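Local structure of 2-aminomuconic 6-semialdehyde dehydrogenase (Pseudomonas sp., 7BZV) at residues G92-M97 with T322-G327; L314-P319 with G368-P373; A99-P104 with P156-T161. The protein probably oxidises 2-aminomuconic 6-semialdehyde with NAD+ in the meta-cleavage pathway of 2-aminophenol breakdown, working as a tetramer. All coordinates share one frame; numbering follows the deposited sequence.

Contact 1: G92-M97 with T322-G327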
ATOM      1  N   GLY B  92      21.344 -27.086 -24.552  1.00 36.47           N
ATOM      2  CA  GLY B  92      22.312 -26.451 -25.438  1.00 37.69           C
ATOM      3  C   GLY B  92      22.545 -24.972 -25.194  1.00 45.15           C
ATOM      4  O   GLY B  92      23.190 -24.296 -26.019  1.00 29.95           O
ATOM      5  N   LYS B  93      22.059 -24.451 -24.081  1.00 30.94           N
ATOM      6  CA  LYS B  93      22.255 -23.050 -23.756  1.00 32.42           C
ATOM      7  C   LYS B  93      23.739 -22.723 -23.726  1.00 32.76           C
ATOM      8  O   LYS B  93      24.507 -23.440 -23.068  1.00 31.09           O
ATOM      9  CB  LYS B  93      21.688 -22.724 -22.373  1.00 32.39           C
ATOM     10  CG  LYS B  93      20.209 -22.464 -22.313  1.00 28.14           C
ATOM     11  CD  LYS B  93      19.711 -22.571 -20.893  1.00 30.52           C
ATOM     12  CE  LYS B  93      18.166 -22.460 -20.846  1.00 30.34           C
ATOM     13  NZ  LYS B  93      17.743 -21.107 -21.351  1.00 33.94           N
ATOM     14  N   PRO B  94      24.165 -21.609 -24.313  1.00 29.68           N
ATOM     15  CA  PRO B  94      25.540 -21.153 -24.089  1.00 29.24           C
ATOM     16  C   PRO B  94      25.782 -20.827 -22.623  1.00 41.32           C
ATOM     17  O   PRO B  94      24.885 -20.367 -21.894  1.00 35.39           O
ATOM     18  CB  PRO B  94      25.658 -19.895 -24.955  1.00 29.74           C
ATOM     19  CG  PRO B  94      24.484 -19.945 -25.920  1.00 37.29           C
ATOM     20  CD  PRO B  94      23.402 -20.730 -25.220  1.00 34.88           C
ATOM     21  N   LEU B  95      27.023 -21.066 -22.202  1.00 35.07           N
ATOM     22  CA  LEU B  95      27.447 -20.700 -20.857  1.00 32.76           C
ATOM     23  C   LEU B  95      27.125 -19.245 -20.567  1.00 33.67           C
ATOM     24  O   LEU B  95      26.674 -18.909 -19.463  1.00 32.40           O
ATOM     25  CB  LEU B  95      28.943 -20.965 -20.691  1.00 37.51           C
ATOM     26  CG  LEU B  95      29.589 -20.563 -19.365  1.00 36.64           C
ATOM     27  CD1 LEU B  95      29.036 -21.455 -18.245  1.00 37.01           C
ATOM     28  CD2 LEU B  95      31.123 -20.669 -19.439  1.00 44.69           C
ATOM     29  N   SER B  96      27.318 -18.371 -21.563  1.00 32.42           N
ATOM     30  CA  SER B  96      27.047 -16.948 -21.397  1.00 37.95           C
ATOM     31  C   SER B  96      25.592 -16.680 -21.019  1.00 32.36           C
ATOM     32  O   SER B  96      25.287 -15.658 -20.405  1.00 40.84           O
ATOM     33  CB  SER B  96      27.360 -16.208 -22.691  1.00 39.98           C
ATOM     34  OG  SER B  96      26.602 -16.768 -23.751  1.00 37.95           O
ATOM     35  N   MET B  97      24.687 -17.560 -21.413  1.00 36.50           N
ATOM     36  CA  MET B  97      23.280 -17.435 -21.049  1.00 40.85           C
ATOM     37  C   MET B  97      22.990 -18.088 -19.706  1.00 41.42           C
ATOM     38  O   MET B  97      22.406 -17.462 -18.813  1.00 37.03           O
ATOM     39  CB  MET B  97      22.426 -18.065 -22.148  1.00 49.73           C
ATOM     40  CG  MET B  97      20.902 -18.080 -21.884  1.00 58.48           C
ATOM     41  SD  MET B  97      20.372 -16.476 -22.451  1.00 55.72           S
ATOM     42  CE  MET B  97      18.603 -16.286 -22.016  1.00 51.91           C
ATOM     43  N   THR B 322      33.320 -19.816 -23.473  1.00 37.06           N
ATOM     44  CA  THR B 322      32.830 -18.690 -22.701  1.00 41.93           C
ATOM     45  C   THR B 322      32.332 -17.559 -23.580  1.00 46.01           C
ATOM     46  O   THR B 322      31.577 -16.714 -23.094  1.00 40.65           O
ATOM     47  CB  THR B 322      33.907 -18.128 -21.762  1.00 57.89           C
ATOM     48  OG1 THR B 322      35.029 -17.698 -22.543  1.00 60.70           O
ATOM     49  CG2 THR B 322      34.341 -19.145 -20.721  1.00 48.65           C
ATOM     50  N   ASP B 323      32.744 -17.484 -24.845  1.00 43.15           N
ATOM     51  CA  ASP B 323      32.256 -16.382 -25.664  1.00 44.84           C
ATOM     52  C   ASP B 323      31.240 -16.813 -26.718  1.00 37.59           C
ATOM     53  O   ASP B 323      30.793 -15.975 -27.506  1.00 41.00           O
ATOM     54  CB  ASP B 323      33.422 -15.639 -26.305  1.00 50.95           C
ATOM     55  CG  ASP B 323      34.312 -16.534 -27.092  1.00 48.66           C
ATOM     56  OD1 ASP B 323      34.189 -17.766 -26.955  1.00 54.68           O
ATOM     57  OD2 ASP B 323      35.150 -15.995 -27.834  1.00 60.60           O
ATOM     58  N   THR B 324      30.827 -18.076 -26.733  1.00 40.73           N
ATOM     59  CA  THR B 324      29.677 -18.441 -27.548  1.00 37.65           C
ATOM     60  C   THR B 324      28.451 -17.639 -27.121  1.00 34.24           C
ATOM     61  O   THR B 324      28.194 -17.451 -25.933  1.00 33.09           O
ATOM     62  CB  THR B 324      29.390 -19.929 -27.439  1.00 46.85           C
ATOM     63  OG1 THR B 324      30.488 -20.647 -28.010  1.00 40.76           O
ATOM     64  CG2 THR B 324      28.113 -20.257 -28.181  1.00 38.38           C
ATOM     65  N   GLN B 325      27.711 -17.140 -28.104  1.00 37.92           N
ATOM     66  CA  GLN B 325      26.543 -16.313 -27.848  1.00 35.30           C
ATOM     67  C   GLN B 325      25.244 -16.992 -28.269  1.00 43.26           C
ATOM     68  O   GLN B 325      24.168 -16.595 -27.801  1.00 33.08           O
ATOM     69  CB  GLN B 325      26.701 -14.966 -28.563  1.00 36.21           C
ATOM     70  CG  GLN B 325      27.476 -13.933 -27.737  1.00 51.33           C
ATOM     71  CD  GLN B 325      26.826 -13.653 -26.347  1.00 85.01           C
ATOM     72  OE1 GLN B 325      27.531 -13.478 -25.360  1.00 67.14           O
ATOM     73  NE2 GLN B 325      25.483 -13.641 -26.281  1.00103.33           N
ATOM     74  N   MET B 326      25.314 -18.040 -29.082  1.00 28.80           N
ATOM     75  CA  MET B 326      24.092 -18.725 -29.498  1.00 34.35           C
ATOM     76  C   MET B 326      24.381 -20.207 -29.638  1.00 43.12           C
ATOM     77  O   MET B 326      25.368 -20.594 -30.285  1.00 34.04           O
ATOM     78  CB  MET B 326      23.538 -18.171 -30.812  1.00 35.63           C
ATOM     79  CG  MET B 326      22.005 -18.136 -30.837  1.00 35.61           C
ATOM     80  SD  MET B 326      21.270 -17.533 -32.381  1.00 35.92           S
ATOM     81  CE  MET B 326      20.998 -19.049 -33.250  1.00 32.85           C
ATOM     82  N   GLY B 327      23.520 -21.019 -29.025  1.00 33.13           N
ATOM     83  CA  GLY B 327      23.572 -22.458 -29.165  1.00 35.47           C
ATOM     84  C   GLY B 327      22.515 -22.974 -30.120  1.00 32.24           C
ATOM     85  O   GLY B 327      21.929 -22.221 -30.901  1.00 30.23           O
TER
HETATM   86  O   HOH W   1      28.807 -18.917 -23.909  1.00 32.76           O
HETATM   87  O   HOH W   2      24.045 -15.683 -24.477  1.00 36.96           O
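Polar contact centres on Ser-96, whose OG donates to Thr-324 O at 2.8 Å, lying in the carbonyl plane with a C=O...OG angle of 156°. The hydroxyl gets there because chi1 of 57° sets OG between the backbone N and the carbonyl carbon of Ser-96. Water 1 donates to the same Thr-324 O at 2.6 Å and accepts from Ser-96 N at 2.8 Å, so one carbonyl serves both the side chain and the backbone of the serine. Water 2 donates to Ser-96 OG at 2.9 Å and, weakly, to Gln-325 O. Thr-324 OG1 turns instead to Trp-318 O. This is the start of helix 95-119, with Pro-94 at its N-cap, meeting the loop that leads from helix 297-312 to helix 332-348 in the aldehyde dehydrogenase fold; water 1 thus takes up an N-H of the first helical turn. Apolar contact is made by the ring of Pro-94. Its CG lies 3.4 Å from Gly-327 N, against the backbone of Gln-325 to Gly-327, while CB meets Thr-324 CG2 at 4.1 Å. Farther out, Leu-95 and Thr-322 extend alongside each other in a common direction, with Leu-95 CD2 3.8 Å from Thr-322 CG2.

Contact 2: L314-P319 with G368-P373; sequences LKVDWP and GAWVEP
Trp-370 sets the six-membered end of its indole against Val-316, Asp-317 and Pro-319, all of which come up to the edge of the ring near its plane. Val-316 CG1 lies 3.8 Å from Trp-370 CE3, the two side chains passing alongside one another, head to tail. Beside it, the backbone carbonyl of Asp-317 comes close to the rim, Asp-317 O being 3.3 Å from Trp-370 CH2. Pro-319 points back at the indole, its CD 4.0 Å from the same CH2 of Trp-370. The indole is directed across by chi1 of -59°, which puts CG beside the backbone N of Trp-370 and anti to the carbonyl carbon. At its polar end NE1 is bonded to Ile-26 O, and Phe-361 packs edge-to-face with the ring. The two segments are loops of the aldehyde dehydrogenase fold: 314-319 comes after helix 297-312, whereas the loop 368-373 leads into strand 374-377, next to the outermost strand of the seven-stranded sheet. At the strand end of the contact Pro-373 takes over from the tryptophan. Val-316 spreads its two methyls between them, CG1 to the indole and CG2 to Pro-373 CD at 4.0 Å. The Leu-314 side chain lies aslant that of Pro-373, its CD2 4.2 Å from Pro-373 CG, and Phe-280 of helix 268-280 touches both of these residues. Away from the indole, Trp-318 N donates to Asp-317 OD1 at 2.8 Å with an N-H...O angle of 158°, OD1 accepting through its anti lone pair. That oxygen also forms a salt bridge with Arg-365, which in turn makes a cation-pi contact with Trp-318.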
ATOM      1  N   LEU B 314      28.003 -12.743 -34.510  1.00 42.77           N
ATOM      2  CA  LEU B 314      27.415 -13.482 -33.396  1.00 32.68           C
ATOM      3  C   LEU B 314      27.986 -14.891 -33.370  1.00 33.17           C
ATOM      4  O   LEU B 314      27.930 -15.613 -34.366  1.00 36.95           O
ATOM      5  CB  LEU B 314      25.889 -13.501 -33.533  1.00 38.49           C
ATOM      6  CG  LEU B 314      25.133 -14.005 -32.306  1.00 35.73           C
ATOM      7  CD1 LEU B 314      25.199 -12.973 -31.181  1.00 39.66           C
ATOM      8  CD2 LEU B 314      23.664 -14.339 -32.595  1.00 38.72           C
ATOM      9  N   LYS B 315      28.589 -15.272 -32.255  1.00 35.50           N
ATOM     10  CA  LYS B 315      29.295 -16.544 -32.204  1.00 35.29           C
ATOM     11  C   LYS B 315      28.287 -17.664 -31.956  1.00 34.95           C
ATOM     12  O   LYS B 315      27.759 -17.811 -30.845  1.00 41.60           O
ATOM     13  CB  LYS B 315      30.387 -16.525 -31.136  1.00 45.29           C
ATOM     14  CG  LYS B 315      31.166 -17.838 -31.038  1.00 50.06           C
ATOM     15  CD  LYS B 315      32.455 -17.682 -30.252  1.00 53.80           C
ATOM     16  CE  LYS B 315      33.440 -18.799 -30.583  1.00 59.38           C
ATOM     17  NZ  LYS B 315      33.995 -19.419 -29.355  1.00 68.42           N
ATOM     18  N   VAL B 316      28.027 -18.446 -33.000  1.00 32.73           N
ATOM     19  CA  VAL B 316      27.185 -19.640 -32.951  1.00 36.37           C
ATOM     20  C   VAL B 316      28.126 -20.843 -32.923  1.00 42.87           C
ATOM     21  O   VAL B 316      28.658 -21.259 -33.958  1.00 35.42           O
ATOM     22  CB  VAL B 316      26.241 -19.703 -34.158  1.00 37.69           C
ATOM     23  CG1 VAL B 316      25.262 -20.876 -34.022  1.00 41.33           C
ATOM     24  CG2 VAL B 316      25.532 -18.385 -34.310  1.00 39.03           C
ATOM     25  N   ASP B 317      28.357 -21.424 -31.757  1.00 40.38           N
ATOM     26  CA  ASP B 317      29.461 -22.380 -31.647  1.00 42.74           C
ATOM     27  C   ASP B 317      29.244 -23.225 -30.406  1.00 47.68           C
ATOM     28  O   ASP B 317      28.204 -23.127 -29.753  1.00 40.63           O
ATOM     29  CB  ASP B 317      30.805 -21.658 -31.560  1.00 37.08           C
ATOM     30  CG  ASP B 317      31.929 -22.402 -32.262  1.00 43.69           C
ATOM     31  OD1 ASP B 317      32.164 -23.610 -32.002  1.00 34.38           O
ATOM     32  OD2 ASP B 317      32.588 -21.749 -33.081  1.00 41.07           O
ATOM     33  N   TRP B 318      30.255 -24.013 -30.049  1.00 38.84           N
ATOM     34  CA  TRP B 318      30.258 -24.824 -28.842  1.00 37.47           C
ATOM     35  C   TRP B 318      29.686 -24.066 -27.653  1.00 41.70           C
ATOM     36  O   TRP B 318      30.249 -23.034 -27.258  1.00 33.99           O
ATOM     37  CB  TRP B 318      31.677 -25.249 -28.492  1.00 48.33           C
ATOM     38  CG  TRP B 318      32.208 -26.305 -29.391  1.00 49.66           C
ATOM     39  CD1 TRP B 318      33.225 -26.186 -30.295  1.00 44.99           C
ATOM     40  CD2 TRP B 318      31.748 -27.646 -29.477  1.00 45.20           C
ATOM     41  NE1 TRP B 318      33.421 -27.384 -30.947  1.00 43.09           N
ATOM     42  CE2 TRP B 318      32.529 -28.297 -30.455  1.00 56.18           C
ATOM     43  CE3 TRP B 318      30.749 -28.367 -28.824  1.00 47.61           C
ATOM     44  CZ2 TRP B 318      32.336 -29.627 -30.790  1.00 53.65           C
ATOM     45  CZ3 TRP B 318      30.563 -29.684 -29.156  1.00 47.18           C
ATOM     46  CH2 TRP B 318      31.358 -30.308 -30.127  1.00 58.41           C
ATOM     47  N   PRO B 319      28.598 -24.547 -27.035  1.00 36.60           N
ATOM     48  CA  PRO B 319      27.988 -23.771 -25.934  1.00 36.68           C
ATOM     49  C   PRO B 319      28.855 -23.642 -24.703  1.00 37.37           C
ATOM     50  O   PRO B 319      28.692 -22.679 -23.938  1.00 33.59           O
ATOM     51  CB  PRO B 319      26.699 -24.552 -25.635  1.00 36.77           C
ATOM     52  CG  PRO B 319      26.280 -25.099 -26.966  1.00 49.57           C
ATOM     53  CD  PRO B 319      27.654 -25.546 -27.573  1.00 43.85           C
ATOM     54  N   GLY B 368      22.911 -32.403 -34.183  1.00 56.55           N
ATOM     55  CA  GLY B 368      22.160 -31.595 -33.248  1.00 53.31           C
ATOM     56  C   GLY B 368      21.124 -30.750 -33.966  1.00 52.77           C
ATOM     57  O   GLY B 368      20.869 -30.896 -35.163  1.00 48.93           O
ATOM     58  N   ALA B 369      20.517 -29.835 -33.209  1.00 52.59           N
ATOM     59  CA  ALA B 369      19.355 -29.118 -33.722  1.00 52.88           C
ATOM     60  C   ALA B 369      19.647 -27.636 -33.932  1.00 50.97           C
ATOM     61  O   ALA B 369      18.967 -26.771 -33.356  1.00 38.43           O
ATOM     62  CB  ALA B 369      18.172 -29.292 -32.766  1.00 53.29           C
ATOM     63  N   TRP B 370      20.623 -27.328 -34.784  1.00 41.58           N
ATOM     64  CA  TRP B 370      21.061 -25.951 -34.932  1.00 43.30           C
ATOM     65  C   TRP B 370      20.305 -25.221 -36.044  1.00 42.94           C
ATOM     66  O   TRP B 370      19.829 -25.822 -37.008  1.00 36.36           O
ATOM     67  CB  TRP B 370      22.558 -25.889 -35.224  1.00 40.35           C
ATOM     68  CG  TRP B 370      23.446 -26.513 -34.189  1.00 41.03           C
ATOM     69  CD1 TRP B 370      23.662 -27.847 -33.981  1.00 39.57           C
ATOM     70  CD2 TRP B 370      24.255 -25.824 -33.236  1.00 35.98           C
ATOM     71  NE1 TRP B 370      24.537 -28.030 -32.944  1.00 42.25           N
ATOM     72  CE2 TRP B 370      24.921 -26.803 -32.469  1.00 39.49           C
ATOM     73  CE3 TRP B 370      24.480 -24.474 -32.952  1.00 36.85           C
ATOM     74  CZ2 TRP B 370      25.802 -26.475 -31.447  1.00 39.28           C
ATOM     75  CZ3 TRP B 370      25.359 -24.153 -31.935  1.00 35.50           C
ATOM     76  CH2 TRP B 370      26.008 -25.144 -31.198  1.00 38.41           C
ATOM     77  N   VAL B 371      20.244 -23.890 -35.914  1.00 36.05           N
ATOM     78  CA  VAL B 371      19.696 -23.013 -36.945  1.00 33.22           C
ATOM     79  C   VAL B 371      20.417 -21.664 -36.890  1.00 34.71           C
ATOM     80  O   VAL B 371      20.900 -21.240 -35.844  1.00 39.59           O
ATOM     81  CB  VAL B 371      18.171 -22.846 -36.747  1.00 47.06           C
ATOM     82  CG1 VAL B 371      17.890 -22.100 -35.435  1.00 65.92           C
ATOM     83  CG2 VAL B 371      17.576 -22.138 -37.913  1.00 52.42           C
ATOM     84  N   GLU B 372      20.458 -20.972 -38.023  1.00 33.75           N
ATOM     85  CA  GLU B 372      21.121 -19.673 -38.116  1.00 30.06           C
ATOM     86  C   GLU B 372      20.235 -18.535 -37.581  1.00 32.00           C
ATOM     87  O   GLU B 372      19.025 -18.498 -37.844  1.00 30.79           O
ATOM     88  CB  GLU B 372      21.475 -19.361 -39.560  1.00 42.86           C
ATOM     89  CG  GLU B 372      22.508 -20.292 -40.152  1.00 53.66           C
ATOM     90  CD  GLU B 372      22.766 -19.976 -41.599  1.00 50.21           C
ATOM     91  OE1 GLU B 372      21.799 -19.607 -42.303  1.00 36.75           O
ATOM     92  OE2 GLU B 372      23.928 -20.099 -42.025  1.00 43.91           O
ATOM     93  N   PRO B 373      20.836 -17.557 -36.916  1.00 29.05           N
ATOM     94  CA  PRO B 373      20.105 -16.315 -36.620  1.00 33.28           C
ATOM     95  C   PRO B 373      19.684 -15.640 -37.920  1.00 37.22           C
ATOM     96  O   PRO B 373      20.486 -15.478 -38.843  1.00 30.58           O
ATOM     97  CB  PRO B 373      21.119 -15.484 -35.831  1.00 33.29           C
ATOM     98  CG  PRO B 373      22.492 -16.049 -36.227  1.00 30.98           C
ATOM     99  CD  PRO B 373      22.249 -17.499 -36.494  1.00 32.08           C
TER

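Contact 3: A99-P104 with P156-T161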
ATOM      1  N   ALA B  99      24.849 -19.122 -17.211  1.00 30.80           N
ATOM      2  CA  ALA B  99      25.550 -18.652 -16.018  1.00 29.90           C
ATOM      3  C   ALA B  99      25.230 -17.214 -15.658  1.00 31.71           C
ATOM      4  O   ALA B  99      25.621 -16.753 -14.578  1.00 35.34           O
ATOM      5  CB  ALA B  99      27.060 -18.791 -16.200  1.00 34.19           C
ATOM      6  N   THR B 100      24.575 -16.472 -16.536  1.00 31.97           N
ATOM      7  CA  THR B 100      24.211 -15.118 -16.185  1.00 31.72           C
ATOM      8  C   THR B 100      22.717 -14.935 -16.017  1.00 38.82           C
ATOM      9  O   THR B 100      22.301 -14.045 -15.272  1.00 35.13           O
ATOM     10  CB  THR B 100      24.707 -14.118 -17.229  1.00 38.09           C
ATOM     11  OG1 THR B 100      23.964 -14.291 -18.437  1.00 43.30           O
ATOM     12  CG2 THR B 100      26.193 -14.309 -17.460  1.00 40.35           C
ATOM     13  N   ILE B 101      21.905 -15.759 -16.674  1.00 31.53           N
ATOM     14  CA  ILE B 101      20.456 -15.609 -16.615  1.00 33.59           C
ATOM     15  C   ILE B 101      19.834 -16.789 -15.887  1.00 32.54           C
ATOM     16  O   ILE B 101      19.255 -16.630 -14.798  1.00 30.81           O
ATOM     17  CB  ILE B 101      19.879 -15.438 -18.031  1.00 39.78           C
ATOM     18  CG1 ILE B 101      20.359 -14.088 -18.587  1.00 46.06           C
ATOM     19  CG2 ILE B 101      18.355 -15.571 -18.018  1.00 55.22           C
ATOM     20  CD1 ILE B 101      19.864 -13.767 -19.932  1.00 47.64           C
ATOM     21  N   ASP B 102      19.921 -17.981 -16.480  1.00 28.25           N
ATOM     22  CA  ASP B 102      19.095 -19.083 -15.985  1.00 31.89           C
ATOM     23  C   ASP B 102      19.384 -19.406 -14.525  1.00 33.00           C
ATOM     24  O   ASP B 102      18.463 -19.489 -13.699  1.00 31.30           O
ATOM     25  CB  ASP B 102      19.276 -20.307 -16.863  1.00 29.57           C
ATOM     26  CG  ASP B 102      18.890 -20.012 -18.289  1.00 38.28           C
ATOM     27  OD1 ASP B 102      19.714 -19.418 -19.015  1.00 33.15           O
ATOM     28  OD2 ASP B 102      17.737 -20.301 -18.656  1.00 30.16           O
ATOM     29  N   ILE B 103      20.640 -19.646 -14.188  1.00 26.23           N
ATOM     30  CA  ILE B 103      20.912 -20.174 -12.857  1.00 27.65           C
ATOM     31  C   ILE B 103      20.799 -19.023 -11.858  1.00 32.66           C
ATOM     32  O   ILE B 103      20.165 -19.200 -10.808  1.00 32.46           O
ATOM     33  CB  ILE B 103      22.276 -20.871 -12.789  1.00 34.09           C
ATOM     34  CG1 ILE B 103      22.183 -22.344 -13.208  1.00 39.00           C
ATOM     35  CG2 ILE B 103      22.806 -20.847 -11.373  1.00 42.32           C
ATOM     36  CD1 ILE B 103      21.415 -22.630 -14.473  1.00 39.06           C
ATOM     37  N   PRO B 104      21.393 -17.845 -12.113  1.00 32.83           N
ATOM     38  CA  PRO B 104      21.270 -16.761 -11.119  1.00 31.20           C
ATOM     39  C   PRO B 104      19.839 -16.282 -10.895  1.00 34.63           C
ATOM     40  O   PRO B 104      19.449 -16.106  -9.740  1.00 31.51           O
ATOM     41  CB  PRO B 104      22.149 -15.639 -11.695  1.00 30.59           C
ATOM     42  CG  PRO B 104      23.221 -16.424 -12.526  1.00 33.57           C
ATOM     43  CD  PRO B 104      22.384 -17.517 -13.156  1.00 29.23           C
ATOM     44  N   PRO B 156      14.073 -23.696 -18.222  1.00 27.44           N
ATOM     45  CA  PRO B 156      13.582 -24.730 -17.291  1.00 26.03           C
ATOM     46  C   PRO B 156      13.676 -24.335 -15.820  1.00 30.76           C
ATOM     47  O   PRO B 156      12.661 -24.341 -15.107  1.00 31.33           O
ATOM     48  CB  PRO B 156      14.469 -25.952 -17.608  1.00 34.60           C
ATOM     49  CG  PRO B 156      14.974 -25.723 -19.007  1.00 30.02           C
ATOM     50  CD  PRO B 156      15.113 -24.209 -19.137  1.00 28.32           C
ATOM     51  N   LEU B 157      14.870 -24.016 -15.322  1.00 23.47           N
ATOM     52  CA  LEU B 157      14.970 -23.710 -13.898  1.00 23.76           C
ATOM     53  C   LEU B 157      14.294 -22.384 -13.564  1.00 23.40           C
ATOM     54  O   LEU B 157      13.577 -22.282 -12.562  1.00 29.39           O
ATOM     55  CB  LEU B 157      16.429 -23.660 -13.444  1.00 29.14           C
ATOM     56  CG  LEU B 157      16.616 -23.389 -11.956  1.00 32.22           C
ATOM     57  CD1 LEU B 157      16.136 -24.549 -11.112  1.00 32.07           C
ATOM     58  CD2 LEU B 157      18.097 -23.096 -11.688  1.00 37.31           C
ATOM     59  N   LEU B 158      14.533 -21.362 -14.378  1.00 28.17           N
ATOM     60  CA  LEU B 158      14.061 -20.016 -14.057  1.00 24.97           C
ATOM     61  C   LEU B 158      12.530 -19.965 -13.924  1.00 21.81           C
ATOM     62  O   LEU B 158      12.000 -19.469 -12.921  1.00 24.28           O
ATOM     63  CB  LEU B 158      14.556 -19.065 -15.130  1.00 25.55           C
ATOM     64  CG  LEU B 158      14.339 -17.555 -14.945  1.00 31.36           C
ATOM     65  CD1 LEU B 158      15.230 -16.842 -15.989  1.00 33.12           C
ATOM     66  CD2 LEU B 158      12.954 -17.183 -15.151  1.00 36.31           C
ATOM     67  N   LEU B 159      11.807 -20.476 -14.920  1.00 27.96           N
ATOM     68  CA  LEU B 159      10.338 -20.459 -14.874  1.00 29.12           C
ATOM     69  C   LEU B 159       9.775 -21.474 -13.887  1.00 31.44           C
ATOM     70  O   LEU B 159       8.697 -21.253 -13.320  1.00 27.74           O
ATOM     71  CB  LEU B 159       9.751 -20.709 -16.264  1.00 26.35           C
ATOM     72  CG  LEU B 159       9.936 -19.492 -17.190  1.00 32.33           C
ATOM     73  CD1 LEU B 159       9.454 -19.776 -18.622  1.00 33.36           C
ATOM     74  CD2 LEU B 159       9.255 -18.246 -16.619  1.00 41.37           C
ATOM     75  N   LEU B 160      10.468 -22.589 -13.662  1.00 27.42           N
ATOM     76  CA  LEU B 160      10.079 -23.472 -12.570  1.00 25.83           C
ATOM     77  C   LEU B 160      10.122 -22.750 -11.231  1.00 27.58           C
ATOM     78  O   LEU B 160       9.127 -22.756 -10.487  1.00 24.42           O
ATOM     79  CB  LEU B 160      10.977 -24.707 -12.554  1.00 29.17           C
ATOM     80  CG  LEU B 160      10.778 -25.674 -11.385  1.00 31.67           C
ATOM     81  CD1 LEU B 160       9.333 -26.170 -11.352  1.00 33.38           C
ATOM     82  CD2 LEU B 160      11.753 -26.867 -11.454  1.00 31.92           C
ATOM     83  N   THR B 161      11.270 -22.154 -10.868  1.00 25.99           N
ATOM     84  CA  THR B 161      11.325 -21.535  -9.552  1.00 20.84           C
ATOM     85  C   THR B 161      10.457 -20.271  -9.475  1.00 25.70           C
ATOM     86  O   THR B 161      10.070 -19.868  -8.375  1.00 25.72           O
ATOM     87  CB  THR B 161      12.770 -21.217  -9.128  1.00 26.48           C
ATOM     88  OG1 THR B 161      13.338 -20.236 -10.000  1.00 27.85           O
ATOM     89  CG2 THR B 161      13.624 -22.489  -9.141  1.00 26.89           C
TER
HETATM   90  O   HOH W   3      16.144 -21.537 -16.866  1.00 32.50           O
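The carboxylate of Asp-102 is the flat group here, tied to Leu-158 through water 3. One face is covered by Ile-101 CG2, 4.5 Å from Asp-102 CG; Lys-93 NZ forms a salt bridge with OD2, tilted out of the carboxylate plane toward the other face. Water 3 sits at the OD2 edge, donating to Asp-102 OD2 at 2.7 Å and accepting from Leu-158 N at 3.0 Å. OD2 is thus gripped by both a charged partner and a water, and the nearby lysine and helix start would probably favour its ionised form. The neighbouring amide, Leu-157 N, is bonded to Glu-87 OE2, so two acidic side chains attend the first turn of helix 156-169.

Leucines flank this polar bridge. Leu-157 CD2, 4.1 Å away, and Leu-158 CB both approach Asp-102 O, while Leu-158 CD1 goes on to Ile-101 CG2 at 3.9 Å. Leu-157 CD2 also lies 4.4 Å from Ile-103 CD1. Both leucines hold CG anti to the backbone N (chi1 -178° in Leu-157, -173° in Leu-158). The axes of the short segments pass 8.0 Å apart at 39°, and segment 99-104 contains a wider pi-type turn. Helix 156-169 links the parallel strands 134-150 and 173-177, the beta-alpha-beta crossover of the Rossmann-like nucleotide-binding domain of aldehyde dehydrogenases, and helix 95-119 packs against its beginning.

How the contacts relate
Contacts 1 and 3 share helix 95-119: its first turn meets the 322-327 loop, and the following turns meet helix 156-169. Their centres lie about 14 Å apart, and contact 3 is nested within the loop of chain closed by contact 1. Contacts 1 and 2, with centres about 9 Å apart, alternate along the chain and touch directly, with Gln-325 N probably bonded to Lys-315 O. Contacts 2 and 3 come in series, about 20 Å apart between centres, and do not touch. The three therefore form a row, from the loops beside the seven-stranded sheet to a crossover helix of the Rossmann-like sheet, with helix 95-119 joining these two parts of the aldehyde dehydrogenase subunit.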